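Local atomic coordinates of beta-lactamase (Nostoc sp., PDB entry 6NHS), a protein that probably hydrolyses the beta-lactam ring of penicillin-type antibiotics, as a serine beta-lactamase of class D. Residues K66-N69 against S70-L74; Q100-N103 against I104-F108; F167-R170 against L171-E175; Q180-L183 against D184-D188; Y192-P196 against N197-R201. All blocks are in the same frame, centred on the assembly; numbering follows the deposited sequence. Where two conformers were deposited one is given.

Contact 1: K66-N69 against S70-L74. With FMT (formic acid), chain K.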
# COMPACT_ATOMS: atom_id res chain seq x y z
N LYS A 66 5.34 -0.35 1.22
CA LYS A 66 6.02 0.91 1.52
C LYS A 66 5.31 1.69 2.62
O LYS A 66 5.94 2.47 3.33
CB LYS A 66 6.13 1.77 0.25
CG LYS A 66 7.12 1.26 -0.79
CD LYS A 66 7.28 2.27 -1.92
CE LYS A 66 8.43 1.90 -2.85
NZ LYS A 66 8.13 0.74 -3.73
N ILE A 67 3.99 1.49 2.77
CA ILE A 67 3.27 2.16 3.85
C ILE A 67 3.79 1.69 5.20
O ILE A 67 4.15 2.49 6.07
CB ILE A 67 1.75 1.93 3.72
CG1 ILE A 67 1.22 2.52 2.40
CG2 ILE A 67 1.02 2.53 4.92
CD1 ILE A 67 -0.22 2.09 2.09
N PHE A 68 3.83 0.37 5.39
CA PHE A 68 4.37 -0.20 6.63
C PHE A 68 5.85 0.13 6.80
O PHE A 68 6.29 0.54 7.88
CB PHE A 68 4.15 -1.71 6.63
CG PHE A 68 4.68 -2.41 7.85
CD1 PHE A 68 6.00 -2.84 7.91
CD2 PHE A 68 3.86 -2.64 8.94
CE1 PHE A 68 6.49 -3.48 9.03
CE2 PHE A 68 4.34 -3.29 10.07
CZ PHE A 68 5.66 -3.70 10.11
N ASN A 69 6.63 -0.05 5.73
CA ASN A 69 8.07 0.19 5.81
C ASN A 69 8.38 1.64 6.20
O ASN A 69 9.31 1.90 6.97
CB ASN A 69 8.71 -0.16 4.46
CG ASN A 69 10.17 -0.62 4.58
OD1 ASN A 69 10.78 -0.53 5.64
ND2 ASN A 69 10.72 -1.12 3.47
N SER A 70 7.61 2.59 5.66
CA SER A 70 7.82 4.00 5.98
C SER A 70 7.62 4.28 7.47
O SER A 70 8.38 5.03 8.08
CB SER A 70 6.87 4.89 5.16
OG SER A 70 7.02 4.69 3.77
N LEU A 71 6.56 3.69 8.05
CA LEU A 71 6.28 3.86 9.47
C LEU A 71 7.43 3.36 10.33
O LEU A 71 7.88 4.05 11.25
CB LEU A 71 5.00 3.12 9.83
CG LEU A 71 3.74 3.66 9.18
CD1 LEU A 71 2.62 2.61 9.18
CD2 LEU A 71 3.31 4.93 9.92
N VAL A 72 7.91 2.14 10.05
CA VAL A 72 8.96 1.55 10.88
C VAL A 72 10.27 2.31 10.69
O VAL A 72 11.01 2.54 11.65
CB VAL A 72 9.11 0.06 10.56
CG1 VAL A 72 10.25 -0.55 11.37
CG2 VAL A 72 7.78 -0.70 10.80
N ALA A 73 10.56 2.71 9.46
CA ALA A 73 11.81 3.42 9.17
C ALA A 73 11.86 4.74 9.93
O ALA A 73 12.88 5.07 10.54
CB ALA A 73 11.94 3.66 7.67
N LEU A 74 10.77 5.50 9.90
CA LEU A 74 10.73 6.76 10.64
C LEU A 74 10.73 6.52 12.15
O LEU A 74 11.41 7.23 12.89
CB LEU A 74 9.49 7.57 10.23
CG LEU A 74 9.58 8.19 8.83
CD1 LEU A 74 8.18 8.58 8.33
CD2 LEU A 74 10.52 9.40 8.82
C FMT K . 9.51 -1.72 -2.69
O1 FMT K . 9.54 -1.07 -1.67
O2 FMT K . 8.50 -1.77 -3.39
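The carbonyl oxygen of Lys-66 is gripped twice by Ser-70, one helical turn on. Ser-70 N donates to Lys-66 O at 2.9 Å, the ordinary helical bond. Ser-70 OG donates to the same Lys-66 O at 2.5 Å, a short bond. The two donors come from opposite faces of the carbonyl plane. The hydroxyl gets there because OG lies beside its own backbone N, chi1 -58°, which points it back at the carbonyl of the preceding turn. This OG also hydrogen-bonds Tyr-116 OH, which fixes its rotation from the neighbouring helix 113-123. The segments are consecutive turns of the buried helix 65-76, and Lys-66 probably belongs to the SxxK motif of serine beta-lactamases. Its side chain runs out from the helix and bends at its end, chi4 73°. There NZ of Lys-66 donates to O2 of a formic acid molecule at 2.6 Å. Both NZ and the formic acid also bond Ser-63 OG, so a small acid, probably from the crystallisation liquor, sits at the likely active site. On another side of the helix, Phe-68 and Val-72 meet by a CH-pi contact. The methyl CG2 of Val-72 lies over one ring face, 4.0 Å from the Phe-68 ring centroid. Its nearest ring atom is CE1 of Phe-68, at 3.5 Å from Val-72 CG2. The next turn of backbone is held by Ala-73 N, which donates to Asn-69 O at 2.9 Å.

Contact 2: Q100-N103 against I104-F108; sequences QDTN and IRQAF. With EDO (1,2-ethanediol), chain D.
Thr-102 and Asn-103 lie in a weakly bonded stretch of strand that leads straight into helix 104-110, with no residue between. The backbone carbonyl of Asn-103 starts the helix ladder: Ala-107 N donates to Asn-103 O at 2.8 Å. In the side chain of Asn-103, CG stands between the backbone N and the carbonyl carbon, chi1 62°, and this turns the amide over the start of the helix. OD1 of Asn-103 then accepts from Gln-106 N at 2.9 Å. The bond is nearly straight, with an N-H...O angle of 168°. Gln-106 N lies close to the continuation of the amide C=O bond. Arg-105 N lies 3.0 Å from the same OD1 of Asn-103. CG of Gln-106 also packs on OD1 of Asn-103, at 3.6 Å. Thr-102 adds a non-bonded contact. Its OG1 rests against CB of Gln-106 at 3.2 Å, and its CG2 reaches CB of Ala-107 at 4.0 Å. Beyond CB, the Gln-106 chain bends away and its OE1 bonds Arg-109, while Arg-105 NH2 makes salt bridges with Asp-82 and Asp-188. On the inner side, Ile-104 packs on Ser-70 and Tyr-116, and Phe-108 lies against Lys-66. The backbone of Thr-102 pairs with Leu-86 in a two-stranded sheet. Asn-103 is thus a classic N-cap, its side-chain oxygen accepting from Gln-106 N in the first turn, just where the chain passes from strand to helix.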
# COMPACT_ATOMS: atom_id res chain seq x y z
N GLN A 100 18.28 8.55 -9.36
CA GLN A 100 18.54 9.87 -8.83
C GLN A 100 18.40 9.82 -7.32
O GLN A 100 17.67 8.99 -6.78
CB GLN A 100 17.57 10.91 -9.41
CG GLN A 100 16.13 10.67 -8.98
CD GLN A 100 15.15 11.60 -9.66
OE1 GLN A 100 15.55 12.57 -10.30
NE2 GLN A 100 13.86 11.32 -9.51
N ASP A 101 19.10 10.73 -6.64
CA ASP A 101 18.93 10.88 -5.19
C ASP A 101 17.47 11.21 -4.88
O ASP A 101 16.77 11.84 -5.67
CB ASP A 101 19.82 12.00 -4.64
CG ASP A 101 21.30 11.81 -4.96
OD1 ASP A 101 21.73 10.68 -5.26
OD2 ASP A 101 22.03 12.81 -4.87
N THR A 102 17.00 10.78 -3.70
CA THR A 102 15.58 11.00 -3.41
C THR A 102 15.37 11.03 -1.89
O THR A 102 16.31 10.86 -1.11
CB THR A 102 14.72 9.95 -4.11
OG1 THR A 102 13.35 10.38 -4.16
CG2 THR A 102 14.80 8.60 -3.39
N ASN A 103 14.13 11.28 -1.50
CA ASN A 103 13.71 11.24 -0.11
C ASN A 103 12.50 10.31 -0.03
O ASN A 103 12.04 9.79 -1.05
CB ASN A 103 13.42 12.65 0.44
CG ASN A 103 12.27 13.35 -0.30
OD1 ASN A 103 11.25 12.76 -0.61
ND2 ASN A 103 12.45 14.65 -0.56
N ILE A 104 11.97 10.12 1.18
CA ILE A 104 10.95 9.10 1.35
C ILE A 104 9.64 9.52 0.69
O ILE A 104 8.88 8.67 0.20
CB ILE A 104 10.78 8.73 2.84
CG1 ILE A 104 9.99 7.42 2.99
CG2 ILE A 104 10.09 9.85 3.62
CD1 ILE A 104 9.94 6.92 4.43
N ARG A 105 9.36 10.83 0.64
CA ARG A 105 8.13 11.28 -0.01
C ARG A 105 8.17 11.00 -1.51
O ARG A 105 7.19 10.51 -2.08
CB ARG A 105 7.90 12.78 0.24
CG ARG A 105 6.71 13.34 -0.55
CD ARG A 105 6.48 14.83 -0.29
NE ARG A 105 5.96 15.06 1.06
CZ ARG A 105 6.70 15.43 2.10
NH1 ARG A 105 8.00 15.63 1.95
NH2 ARG A 105 6.13 15.60 3.28
N GLN A 106 9.30 11.31 -2.16
CA GLN A 106 9.40 11.07 -3.59
C GLN A 106 9.62 9.59 -3.88
O GLN A 106 9.13 9.09 -4.91
CB GLN A 106 10.52 11.93 -4.19
CG GLN A 106 10.30 13.45 -4.04
CD GLN A 106 8.94 13.90 -4.59
OE1 GLN A 106 8.59 13.58 -5.73
NE2 GLN A 106 8.18 14.61 -3.77
N ALA A 107 10.33 8.86 -3.01
CA ALA A 107 10.45 7.42 -3.19
C ALA A 107 9.09 6.74 -3.10
O ALA A 107 8.79 5.81 -3.86
CB ALA A 107 11.42 6.83 -2.16
N PHE A 108 8.25 7.20 -2.16
CA PHE A 108 6.88 6.70 -2.08
C PHE A 108 6.11 7.02 -3.36
O PHE A 108 5.47 6.15 -3.95
CB PHE A 108 6.18 7.32 -0.87
CG PHE A 108 4.90 6.63 -0.47
CD1 PHE A 108 3.68 7.05 -0.99
CD2 PHE A 108 4.92 5.57 0.43
CE1 PHE A 108 2.50 6.41 -0.61
CE2 PHE A 108 3.73 4.94 0.81
CZ PHE A 108 2.53 5.36 0.28
C1 EDO D . 20.38 15.77 -3.85
O1 EDO D . 21.06 15.06 -4.89
C2 EDO D . 21.42 16.39 -2.93
O2 EDO D . 22.26 15.35 -2.42

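Contact 3: F167-R170 against L171-E175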
# COMPACT_ATOMS: atom_id res chain seq x y z
N PHE A 167 -5.01 -3.09 8.75
CA PHE A 167 -3.79 -2.34 9.03
C PHE A 167 -4.02 -0.84 8.89
O PHE A 167 -3.66 -0.06 9.78
CB PHE A 167 -2.68 -2.85 8.09
CG PHE A 167 -1.51 -1.90 7.95
CD1 PHE A 167 -0.76 -1.53 9.06
CD2 PHE A 167 -1.13 -1.42 6.71
CE1 PHE A 167 0.32 -0.66 8.93
CE2 PHE A 167 -0.06 -0.56 6.57
CZ PHE A 167 0.67 -0.19 7.69
N LEU A 168 -4.66 -0.41 7.79
CA LEU A 168 -4.84 1.02 7.56
C LEU A 168 -5.79 1.63 8.59
O LEU A 168 -5.57 2.75 9.06
CB LEU A 168 -5.37 1.26 6.15
CG LEU A 168 -4.38 0.95 5.03
CD1 LEU A 168 -5.08 0.99 3.69
CD2 LEU A 168 -3.22 1.96 5.07
N GLN A 169 -6.85 0.90 8.94
CA GLN A 169 -7.81 1.40 9.92
C GLN A 169 -7.19 1.53 11.31
O GLN A 169 -7.38 2.54 11.99
CB GLN A 169 -9.04 0.49 9.93
CG GLN A 169 -10.14 0.93 10.86
CD GLN A 169 -10.07 0.27 12.21
OE1 GLN A 169 -10.46 0.86 13.22
NE2 GLN A 169 -9.57 -0.96 12.24
N ARG A 170 -6.43 0.52 11.74
CA ARG A 170 -5.71 0.61 13.01
C ARG A 170 -4.70 1.74 13.00
O ARG A 170 -4.53 2.45 14.00
CB ARG A 170 -5.01 -0.71 13.32
CG ARG A 170 -5.97 -1.87 13.63
CD ARG A 170 -5.17 -3.05 14.14
NE ARG A 170 -4.77 -2.87 15.53
CZ ARG A 170 -3.71 -3.45 16.08
NH1 ARG A 170 -2.92 -4.22 15.35
NH2 ARG A 170 -3.42 -3.24 17.36
N LEU A 171 -3.98 1.89 11.88
CA LEU A 171 -3.08 3.02 11.72
C LEU A 171 -3.81 4.34 11.96
O LEU A 171 -3.37 5.17 12.75
CB LEU A 171 -2.48 2.98 10.31
CG LEU A 171 -1.43 4.04 9.97
CD1 LEU A 171 -0.22 3.85 10.86
CD2 LEU A 171 -1.05 3.95 8.50
N HIS A 172 -4.96 4.51 11.30
CA HIS A 172 -5.65 5.79 11.31
C HIS A 172 -6.21 6.13 12.68
O HIS A 172 -6.32 7.32 13.02
CB HIS A 172 -6.77 5.77 10.26
CG HIS A 172 -7.40 7.11 10.03
ND1 HIS A 172 -8.48 7.56 10.77
CD2 HIS A 172 -7.11 8.10 9.15
CE1 HIS A 172 -8.82 8.76 10.35
NE2 HIS A 172 -8.01 9.11 9.37
N ARG A 173 -6.57 5.14 13.49
CA ARG A 173 -7.09 5.43 14.82
C ARG A 173 -6.01 5.34 15.89
O ARG A 173 -6.33 5.28 17.09
CB ARG A 173 -8.29 4.54 15.14
CG ARG A 173 -7.97 3.13 15.54
CD ARG A 173 -9.24 2.30 15.67
NE ARG A 173 -10.31 3.00 16.38
CZ ARG A 173 -10.51 2.94 17.70
NH1 ARG A 173 -9.70 2.22 18.47
NH2 ARG A 173 -11.52 3.60 18.24
N LYS A 174 -4.73 5.34 15.49
CA LYS A 174 -3.61 5.53 16.41
C LYS A 174 -3.47 4.36 17.39
O LYS A 174 -3.14 4.56 18.57
CB LYS A 174 -3.73 6.87 17.14
CG LYS A 174 -3.98 8.04 16.19
CD LYS A 174 -4.11 9.37 16.92
CE LYS A 174 -4.43 10.49 15.92
NZ LYS A 174 -4.32 11.84 16.53
N GLU A 175 -3.71 3.14 16.92
CA GLU A 175 -3.55 1.95 17.74
C GLU A 175 -2.19 1.29 17.58
O GLU A 175 -1.80 0.48 18.43
CB GLU A 175 -4.62 0.91 17.38
CG GLU A 175 -6.01 1.26 17.80
CD GLU A 175 -6.98 0.13 17.55
OE1 GLU A 175 -6.53 -0.97 17.16
OE2 GLU A 175 -8.19 0.33 17.74
O HOH W 1 -5.46 -2.51 19.11
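Arg-170 reaches Glu-175 through a chain whose CG lies beside its backbone N, which is extended at chi2 and bends at chi3, 77°. The bend turns the NE edge of the guanidinium toward the carboxylate. Glu-175 is straight beyond CG, and it crosses Arg-170 at about a right angle. Arg-170 NE donates to OE1 of Glu-175 at 3.1 Å, with an almost linear N-H...O angle of 175°. The oxygen lies in the guanidinium plane, while the carboxylate is turned 65° against that plane. A water bridges the same pair, accepting from Arg-170 NH2 at 2.8 Å and donating to Glu-175 OE1. The other carboxylate oxygen goes to Arg-173: NH1 of Arg-173 donates to OE2 of Glu-175 at 2.5 Å, on the anti lone pair. Glu-175 is therefore shared by two arginines, one on each oxygen, and its negative charge is probably stabilised by both. Gln-169 lies alongside Arg-173, pointing the same way. Its OE1 touches CD of Arg-173 at 3.1 Å, a carbon contact next to the positive group. The inner face of this turn is apolar. Phe-167 and Leu-171 pack on Leu-71 of helix 65-76, and Leu-168 packs on Phe-229 of the main sheet. Two backbone bonds close the end of the helix. Glu-175 N donates to Arg-170 O at 3.1 Å, and Lys-174 N donates to Leu-171 O, also at 3.1 Å. With Lys-174 at positive phi as the C-prime residue, this is a Schellman motif ending helix 161-172, overlaid by a salt-bridge network.

Contact 4: Q180-L183 against D184-D188. With FMT (formic acid), chain I.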
# COMPACT_ATOMS: atom_id res chain seq x y z
N GLN A 180 2.90 10.05 17.04
CA GLN A 180 2.10 10.98 16.25
C GLN A 180 2.92 11.62 15.14
O GLN A 180 2.41 11.85 14.03
CB GLN A 180 1.49 12.06 17.16
CG GLN A 180 0.49 12.97 16.45
CD GLN A 180 -0.73 12.21 15.95
OE1 GLN A 180 -1.45 11.59 16.73
NE2 GLN A 180 -0.95 12.24 14.64
N ARG A 181 4.19 11.93 15.41
CA ARG A 181 5.06 12.48 14.37
C ARG A 181 5.20 11.50 13.21
O ARG A 181 5.09 11.89 12.04
CB ARG A 181 6.42 12.82 14.97
CG ARG A 181 7.47 13.25 13.95
CD ARG A 181 8.83 13.41 14.62
NE ARG A 181 9.84 13.93 13.71
CZ ARG A 181 10.61 13.18 12.93
NH1 ARG A 181 10.49 11.85 12.95
NH2 ARG A 181 11.50 13.74 12.13
N THR A 182 5.46 10.23 13.52
CA THR A 182 5.57 9.22 12.47
C THR A 182 4.28 9.13 11.66
O THR A 182 4.32 9.08 10.43
CB THR A 182 5.90 7.86 13.09
OG1 THR A 182 7.18 7.92 13.73
CG2 THR A 182 5.94 6.78 12.01
N LEU A 183 3.13 9.10 12.35
CA LEU A 183 1.85 9.03 11.65
C LEU A 183 1.65 10.24 10.75
O LEU A 183 1.22 10.10 9.60
CB LEU A 183 0.70 8.95 12.66
CG LEU A 183 0.71 7.80 13.67
CD1 LEU A 183 -0.52 7.89 14.57
CD2 LEU A 183 0.77 6.46 12.95
N ASP A 184 1.92 11.44 11.27
CA ASP A 184 1.74 12.66 10.49
C ASP A 184 2.56 12.62 9.21
O ASP A 184 2.08 13.01 8.14
CB ASP A 184 2.12 13.89 11.32
CG ASP A 184 1.11 14.20 12.41
OD1 ASP A 184 0.00 13.64 12.41
OD2 ASP A 184 1.45 15.03 13.28
N LEU A 185 3.82 12.18 9.30
CA LEU A 185 4.68 12.18 8.13
C LEU A 185 4.19 11.17 7.09
O LEU A 185 4.10 11.49 5.90
CB LEU A 185 6.13 11.89 8.53
CG LEU A 185 6.81 12.97 9.38
CD1 LEU A 185 8.18 12.49 9.86
CD2 LEU A 185 6.93 14.27 8.59
N VAL A 186 3.85 9.96 7.53
CA VAL A 186 3.46 8.93 6.57
C VAL A 186 2.11 9.27 5.95
O VAL A 186 1.91 9.08 4.74
CB VAL A 186 3.45 7.55 7.25
CG1 VAL A 186 2.87 6.50 6.31
CG2 VAL A 186 4.88 7.17 7.67
N GLN A 187 1.16 9.76 6.75
CA GLN A 187 -0.13 10.14 6.18
C GLN A 187 0.02 11.25 5.16
O GLN A 187 -0.74 11.31 4.19
CB GLN A 187 -1.10 10.53 7.30
CG GLN A 187 -1.54 9.31 8.13
CD GLN A 187 -2.39 9.67 9.33
OE1 GLN A 187 -2.13 10.66 10.03
NE2 GLN A 187 -3.41 8.85 9.60
N ASP A 188 1.02 12.12 5.33
CA ASP A 188 1.21 13.20 4.36
C ASP A 188 1.78 12.68 3.04
O ASP A 188 1.34 13.10 1.97
CB ASP A 188 2.11 14.29 4.93
CG ASP A 188 2.12 15.53 4.07
OD1 ASP A 188 1.09 16.23 4.00
OD2 ASP A 188 3.16 15.81 3.44
C FMT I . 9.64 9.49 15.25
O1 FMT I . 9.07 9.98 14.27
O2 FMT I . 9.19 9.48 16.39
O HOH W 2 -2.98 11.23 12.95
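Gln-180 and Asp-184 form an i to i+4 side-chain pair in the first turn of helix 180-189. Gln-180 NE2 donates to OD1 of Asp-184 at 2.8 Å. Asp-184 OD1 lies in the amide plane of Gln-180. Relative to the carboxylate, the donor stands above the plane, 44° out of it. The Gln-180 chain bends at chi2, 63°, and this folds the amide along the helix. The backbone bond between the same residues has Asp-184 N donating to Gln-180 O at 2.8 Å. Next round the helix, Leu-185 lays its methyl CD1 over one face of the Arg-181 guanidinium, 3.9 Å from NH1 of Arg-181. The edge of that guanidinium is taken by a formic acid molecule, since Arg-181 NH1 donates to its O1 at 2.7 Å. Further out, other parts of the fold hold these groups. Lys-174 NZ bonds OE1 of Gln-180, which helps fix the amide's rotation. NH2 of Arg-181 bonds Ser-80 O, and Thr-182 OG1 lies by the same formic acid and bonds Glu-75. On the buried side, Val-186 packs on Leu-71 and Leu-74, and Leu-183 packs on Leu-171. A water links Gln-180 to Gln-187, two turns on: it accepts from Gln-180 NE2 at 2.8 Å and donates to Gln-187 OE1 at 3.1 Å.

Contact 5: Y192-P196 against N197-R201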
# COMPACT_ATOMS: atom_id res chain seq x y z
N TYR A 192 -2.43 11.13 -2.48
CA TYR A 192 -2.42 10.85 -3.91
C TYR A 192 -3.19 11.89 -4.71
O TYR A 192 -2.74 12.32 -5.78
CB TYR A 192 -3.00 9.46 -4.19
CG TYR A 192 -3.11 9.14 -5.66
CD1 TYR A 192 -1.99 8.83 -6.41
CD2 TYR A 192 -4.34 9.17 -6.30
CE1 TYR A 192 -2.09 8.55 -7.76
CE2 TYR A 192 -4.45 8.89 -7.65
CZ TYR A 192 -3.32 8.59 -8.38
OH TYR A 192 -3.42 8.31 -9.72
N GLU A 193 -4.35 12.31 -4.22
CA GLU A 193 -5.20 13.24 -4.94
C GLU A 193 -6.03 14.01 -3.93
O GLU A 193 -6.49 13.44 -2.94
CB GLU A 193 -6.10 12.49 -5.93
CG GLU A 193 -7.03 13.35 -6.74
CD GLU A 193 -7.70 12.54 -7.82
OE1 GLU A 193 -7.00 12.11 -8.76
OE2 GLU A 193 -8.92 12.31 -7.71
N ARG A 194 -6.21 15.31 -4.17
CA ARG A 194 -6.86 16.16 -3.19
C ARG A 194 -7.58 17.31 -3.88
O ARG A 194 -7.00 17.98 -4.73
CB ARG A 194 -5.83 16.70 -2.19
CG ARG A 194 -6.37 17.71 -1.22
CD ARG A 194 -5.40 17.94 -0.09
NE ARG A 194 -5.92 18.89 0.89
CZ ARG A 194 -5.53 18.94 2.16
NH1 ARG A 194 -6.06 19.83 2.98
NH2 ARG A 194 -4.61 18.09 2.62
N THR A 195 -8.84 17.52 -3.50
CA THR A 195 -9.65 18.65 -3.94
C THR A 195 -10.24 19.30 -2.69
O THR A 195 -10.03 18.79 -1.58
CB THR A 195 -10.76 18.20 -4.90
OG1 THR A 195 -11.79 17.53 -4.17
CG2 THR A 195 -10.21 17.27 -5.98
N PRO A 196 -10.97 20.42 -2.80
CA PRO A 196 -11.66 20.95 -1.61
C PRO A 196 -12.64 19.96 -0.98
O PRO A 196 -12.96 20.12 0.20
CB PRO A 196 -12.38 22.19 -2.15
CG PRO A 196 -11.55 22.63 -3.28
CD PRO A 196 -11.02 21.37 -3.92
N ASN A 197 -13.11 18.96 -1.73
CA ASN A 197 -14.13 18.05 -1.25
C ASN A 197 -13.59 16.75 -0.65
O ASN A 197 -14.31 16.11 0.13
CB ASN A 197 -15.10 17.69 -2.39
CG ASN A 197 -15.70 18.91 -3.04
OD1 ASN A 197 -15.56 19.12 -4.25
ND2 ASN A 197 -16.36 19.75 -2.24
N TYR A 198 -12.38 16.34 -0.99
CA TYR A 198 -11.90 15.05 -0.50
C TYR A 198 -10.37 15.01 -0.52
O TYR A 198 -9.72 15.74 -1.26
CB TYR A 198 -12.47 13.89 -1.33
CG TYR A 198 -12.05 13.87 -2.79
CD1 TYR A 198 -10.84 13.31 -3.19
CD2 TYR A 198 -12.87 14.40 -3.78
CE1 TYR A 198 -10.45 13.29 -4.52
CE2 TYR A 198 -12.50 14.37 -5.12
CZ TYR A 198 -11.29 13.82 -5.48
OH TYR A 198 -10.90 13.79 -6.80
N VAL A 199 -9.82 14.11 0.30
CA VAL A 199 -8.40 13.78 0.28
C VAL A 199 -8.29 12.28 0.06
O VAL A 199 -8.76 11.48 0.88
CB VAL A 199 -7.70 14.19 1.59
CG1 VAL A 199 -6.21 13.82 1.52
CG2 VAL A 199 -7.88 15.68 1.85
N LEU A 200 -7.68 11.89 -1.06
CA LEU A 200 -7.48 10.48 -1.39
C LEU A 200 -6.02 10.12 -1.12
O LEU A 200 -5.11 10.70 -1.72
CB LEU A 200 -7.84 10.21 -2.84
CG LEU A 200 -7.63 8.79 -3.39
CD1 LEU A 200 -8.47 7.80 -2.60
CD2 LEU A 200 -7.98 8.73 -4.88
N ARG A 201 -5.80 9.18 -0.20
CA ARG A 201 -4.48 8.67 0.13
C ARG A 201 -4.39 7.21 -0.28
O ARG A 201 -5.37 6.46 -0.16
CB ARG A 201 -4.20 8.80 1.63
CG ARG A 201 -4.15 10.24 2.15
CD ARG A 201 -3.83 10.26 3.64
NE ARG A 201 -3.56 11.61 4.14
CZ ARG A 201 -4.50 12.47 4.50
NH1 ARG A 201 -5.78 12.13 4.40
NH2 ARG A 201 -4.18 13.67 4.97
O HOH W 3 -13.85 17.50 -5.96
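Tyr-192 to Arg-194 and Tyr-198 to Arg-201 run antiparallel, their axes 178° apart and 4.7 Å from each other at closest approach. Leu-200 O takes two backbone bonds, from Tyr-192 N at 2.8 Å and from Glu-193 N. Both donors lie in its carbonyl plane. Leu-200 N answers with a bond to Glu-193 O at 2.7 Å. Tyr-192 and Glu-193 both face Leu-200, a classic beta bulge. It sits in the hairpin at one end of the main antiparallel sheet, where 191-194 is the outermost strand. Strand 198-207 pairs on its other side with strand 213-223. A side-chain hydrogen bond joins Tyr-198 to Glu-193. The Tyr-198 ring leaves its backbone between N and carbonyl carbon, chi1 63°, and leans back across the turn. Its OH donates to OE2 of Glu-193 at 2.6 Å. The carboxylate meets the ring edge, with the two planes 53° apart. OE1 of Glu-193 makes a salt bridge with Arg-250, so both oxygens are engaged. OG1 of Thr-195 stands over one face of the same ring, toward its rim, 3.3 Å from CD2 of Tyr-198. That OG1 also accepts from Asn-197 N at 3.1 Å, tying down the turn. A water joins Thr-195 OG1 to OD1 of Asn-197. On the other face of the sheet from Glu-193 and Leu-200, Arg-194 runs beside Val-199, whose CG2 lies over a guanidinium face, 3.9 Å from NE of Arg-194. Leu-200 CD2 touches the edge of the Tyr-192 ring, and that ring packs on Ile-246 of helix 239-255.

How the contacts relate
The five contacts follow in order along the chain, all in the transpeptidase-like family region. Contact 1 lies at the hub, on helix 65-76. Its helix touches contacts 2, 3 and 4, whose centres are about 13, 14 and 10 Å away. Contacts 3 and 4 lie on consecutive helices, 161-172 and 180-189, and their centres are about 12 Å apart. Contact 2 reaches contact 4 through the Arg-105 to Asp-188 salt bridge. Contact 5 is on the sheet edge, about 22 Å from contact 1 between centres, and connects to contact 4 through Gln-187 and Arg-201. The helices carrying contacts 2, 3 and 4 therefore pack around the one that bears the probable active-site lysine.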